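Long-range contact in glycoside hydrolase family 81 (Clostridium thermocellum, PDB 6FOP), which probably hydrolyses beta-1,3-glucans such as laminarin as an endo-acting glucanase of the cellulosome: residues N87-V91 and I145-G149. Residues are numbered along the deposited sequence; the frame is centred on the assembly and turned at random. Where two conformers were deposited one is given.
Sequences NDFTV and IDFSG. With MG (magnesium ion), chain B.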
ATOM      1  N   ASN A  87      15.736   1.694  21.506  1.00 17.89           N
ATOM      2  CA  ASN A  87      16.722   0.635  21.772  1.00 18.69           C
ATOM      3  C   ASN A  87      16.455  -0.035  23.108  1.00 19.81           C
ATOM      4  O   ASN A  87      16.723   0.558  24.169  1.00 22.33           O
ATOM      5  CB  ASN A  87      18.110   1.279  21.743  1.00 19.86           C
ATOM      6  CG  ASN A  87      19.245   0.310  21.987  1.00 21.18           C
ATOM      7  OD1 ASN A  87      19.308  -0.755  21.418  1.00 22.14           O
ATOM      8  ND2 ASN A  87      20.186   0.730  22.823  1.00 25.95           N
ATOM      9  N   ASP A  88      15.916  -1.254  23.089  1.00 17.23           N
ATOM     10  CA  ASP A  88      15.852  -2.047  24.321  1.00 17.11           C
ATOM     11  C   ASP A  88      17.187  -2.763  24.493  1.00 17.39           C
ATOM     12  O   ASP A  88      17.727  -2.810  25.608  1.00 19.04           O
ATOM     13  CB  ASP A  88      14.665  -3.029  24.291  1.00 16.91           C
ATOM     14  CG  ASP A  88      13.309  -2.337  24.395  1.00 18.16           C
ATOM     15  OD1 ASP A  88      13.212  -1.247  25.016  1.00 20.24           O
ATOM     16  OD2 ASP A  88      12.309  -2.899  23.835  1.00 19.24           O
ATOM     17  N   PHE A  89      17.733  -3.326  23.423  1.00 17.39           N
ATOM     18  CA  PHE A  89      19.112  -3.833  23.450  1.00 17.93           C
ATOM     19  C   PHE A  89      19.686  -3.790  22.053  1.00 16.99           C
ATOM     20  O   PHE A  89      18.941  -3.886  21.043  1.00 17.37           O
ATOM     21  CB  PHE A  89      19.223  -5.251  24.036  1.00 17.42           C
ATOM     22  CG  PHE A  89      18.362  -6.252  23.360  1.00 16.32           C
ATOM     23  CD1 PHE A  89      18.857  -6.975  22.265  1.00 16.62           C
ATOM     24  CD2 PHE A  89      17.097  -6.533  23.829  1.00 17.84           C
ATOM     25  CE1 PHE A  89      18.076  -7.935  21.643  1.00 17.23           C
ATOM     26  CE2 PHE A  89      16.303  -7.475  23.207  1.00 16.84           C
ATOM     27  CZ  PHE A  89      16.807  -8.201  22.127  1.00 16.07           C
ATOM     28  N   THR A  90      21.009  -3.676  21.969  1.00 17.55           N
ATOM     29  CA  THR A  90      21.699  -3.740  20.707  1.00 16.18           C
ATOM     30  C   THR A  90      22.398  -5.101  20.592  1.00 16.73           C
ATOM     31  O   THR A  90      23.132  -5.519  21.505  1.00 18.51           O
ATOM     32  CB  THR A  90      22.700  -2.565  20.569  1.00 17.55           C
ATOM     33  OG1 THR A  90      21.965  -1.329  20.482  1.00 18.61           O
ATOM     34  CG2 THR A  90      23.543  -2.706  19.371  1.00 18.90           C
ATOM     35  N   VAL A  91      22.159  -5.789  19.482  1.00 16.02           N
ATOM     36  CA  VAL A  91      22.843  -7.029  19.158  1.00 15.95           C
ATOM     37  C   VAL A  91      24.132  -6.630  18.476  1.00 17.33           C
ATOM     38  O   VAL A  91      24.137  -6.224  17.322  1.00 17.99           O
ATOM     39  CB  VAL A  91      21.990  -7.925  18.243  1.00 16.40           C
ATOM     40  CG1 VAL A  91      22.745  -9.181  17.827  1.00 16.87           C
ATOM     41  CG2 VAL A  91      20.689  -8.312  18.928  1.00 16.31           C
ATOM     42  N   ILE A 145      25.263  -8.756  23.640  1.00 17.78           N
ATOM     43  CA  ILE A 145      23.949  -8.125  23.782  1.00 18.08           C
ATOM     44  C   ILE A 145      24.058  -6.970  24.765  1.00 19.56           C
ATOM     45  O   ILE A 145      24.129  -7.163  25.999  1.00 20.76           O
ATOM     46  CB  ILE A 145      22.861  -9.136  24.208  1.00 18.88           C
ATOM     47  CG1 ILE A 145      22.970 -10.435  23.374  1.00 19.30           C
ATOM     48  CG2 ILE A 145      21.475  -8.495  24.108  1.00 20.50           C
ATOM     49  CD1 ILE A 145      22.868 -10.281  21.873  1.00 19.63           C
ATOM     50  N   ASP A 146      24.108  -5.762  24.204  1.00 19.74           N
ATOM     51  CA  ASP A 146      24.317  -4.531  24.951  1.00 19.89           C
ATOM     52  C   ASP A 146      22.969  -3.907  25.276  1.00 20.06           C
ATOM     53  O   ASP A 146      22.330  -3.268  24.421  1.00 20.04           O
ATOM     54  CB  ASP A 146      25.187  -3.593  24.107  1.00 20.60           C
ATOM     55  CG  ASP A 146      25.489  -2.276  24.776  1.00 22.40           C
ATOM     56  OD1 ASP A 146      25.088  -2.057  25.928  1.00 24.45           O
ATOM     57  OD2 ASP A 146      26.132  -1.433  24.102  1.00 26.89           O
ATOM     58  N   PHE A 147      22.499  -4.143  26.493  1.00 20.97           N
ATOM     59  CA  PHE A 147      21.177  -3.661  26.935  1.00 20.32           C
ATOM     60  C   PHE A 147      21.187  -2.170  27.241  1.00 22.28           C
ATOM     61  O   PHE A 147      22.237  -1.591  27.585  1.00 21.53           O
ATOM     62  CB  PHE A 147      20.702  -4.439  28.175  1.00 22.48           C
ATOM     63  CG  PHE A 147      20.277  -5.844  27.877  1.00 24.48           C
ATOM     64  CD1 PHE A 147      21.209  -6.865  27.832  1.00 25.65           C
ATOM     65  CD2 PHE A 147      18.937  -6.131  27.592  1.00 24.50           C
ATOM     66  CE1 PHE A 147      20.815  -8.171  27.524  1.00 27.14           C
ATOM     67  CE2 PHE A 147      18.533  -7.421  27.289  1.00 26.46           C
ATOM     68  CZ  PHE A 147      19.477  -8.437  27.233  1.00 26.26           C
ATOM     69  N   SER A 148      20.022  -1.546  27.085  1.00 22.26           N
ATOM     70  CA  SER A 148      19.803  -0.177  27.543  0.53 24.27           C
ATOM     71  C   SER A 148      19.521  -0.202  29.047  1.00 27.40           C
ATOM     72  O   SER A 148      18.363  -0.157  29.487  1.00 31.98           O
ATOM     73  CB  SER A 148      18.662   0.467  26.769  0.53 24.67           C
ATOM     74  OG  SER A 148      18.419   1.753  27.268  0.53 27.08           O
ATOM     75  N   GLY A 149      20.587  -0.252  29.825  1.00 26.67           N
ATOM     76  CA  GLY A 149      20.507  -0.537  31.267  1.00 26.00           C
ATOM     77  C   GLY A 149      20.793  -2.011  31.541  1.00 25.99           C
ATOM     78  O   GLY A 149      21.425  -2.692  30.751  1.00 30.09           O
TER
HETATM   79 MG    MG B 827      24.508  -1.858  28.122  0.70 29.61          MG
HETATM   80  O   HOH W   1      15.991   2.829  25.347  1.00 46.35           O
HETATM   81  O   HOH W   2      24.047   0.573  22.236  1.00 27.31           O
HETATM   82  O   HOH W   3      23.848  -0.926  30.115  1.00 30.52           O
HETATM   83  O   HOH W   4      26.696  -2.375  28.740  1.00 41.33           O
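T90 and D146 form the hydrogen-bonded pair of an antiparallel strand contact, N of T90 reaching O of D146 at 2.8 Å and N of D146 returning to O of T90 at 2.9 Å; a third bond, nearly straight, from N of S148 to O of D88, carries the ladder past the end of strand 143-147. F89 with F147 and V91 with I145 are the non-hydrogen-bonded pairs and share one face, a worked example of how a sheet sorts apolar from polar groups. CB of F89 lies over one face of the F147 ring, a CH-pi contact 4.0 Å from the ring centroid, while the two ring planes are inclined at 48°. With its CG between the backbone N and the carbonyl carbon (chi1 55°), F89 sets its ring alongside I145, whose CG2 branch comes within 3.5 Å of CD1 of F89.

T90 and D146 take the other face, where a water bridges their side chains weakly. OD1 of D146 binds magnesium at 2.3 Å, and O of the next residue, F147, adds a second ligand at 2.4 Å, so side chain and main chain clasp the ion; two waters and G188 also belong to this site.

Within the seven-stranded antiparallel sheet these are central neighbours: strand 66-70 flanks 89-93, where D88 and F89 sit opposite the single residue V69, a classic beta bulge, and strand 189-193 flanks 143-147. The apolar face packs against a second, eight-stranded antiparallel sheet as a beta-sandwich: Y172 meets F89 edge-to-face, V165 touches F147, and F136 and F138 touch V91.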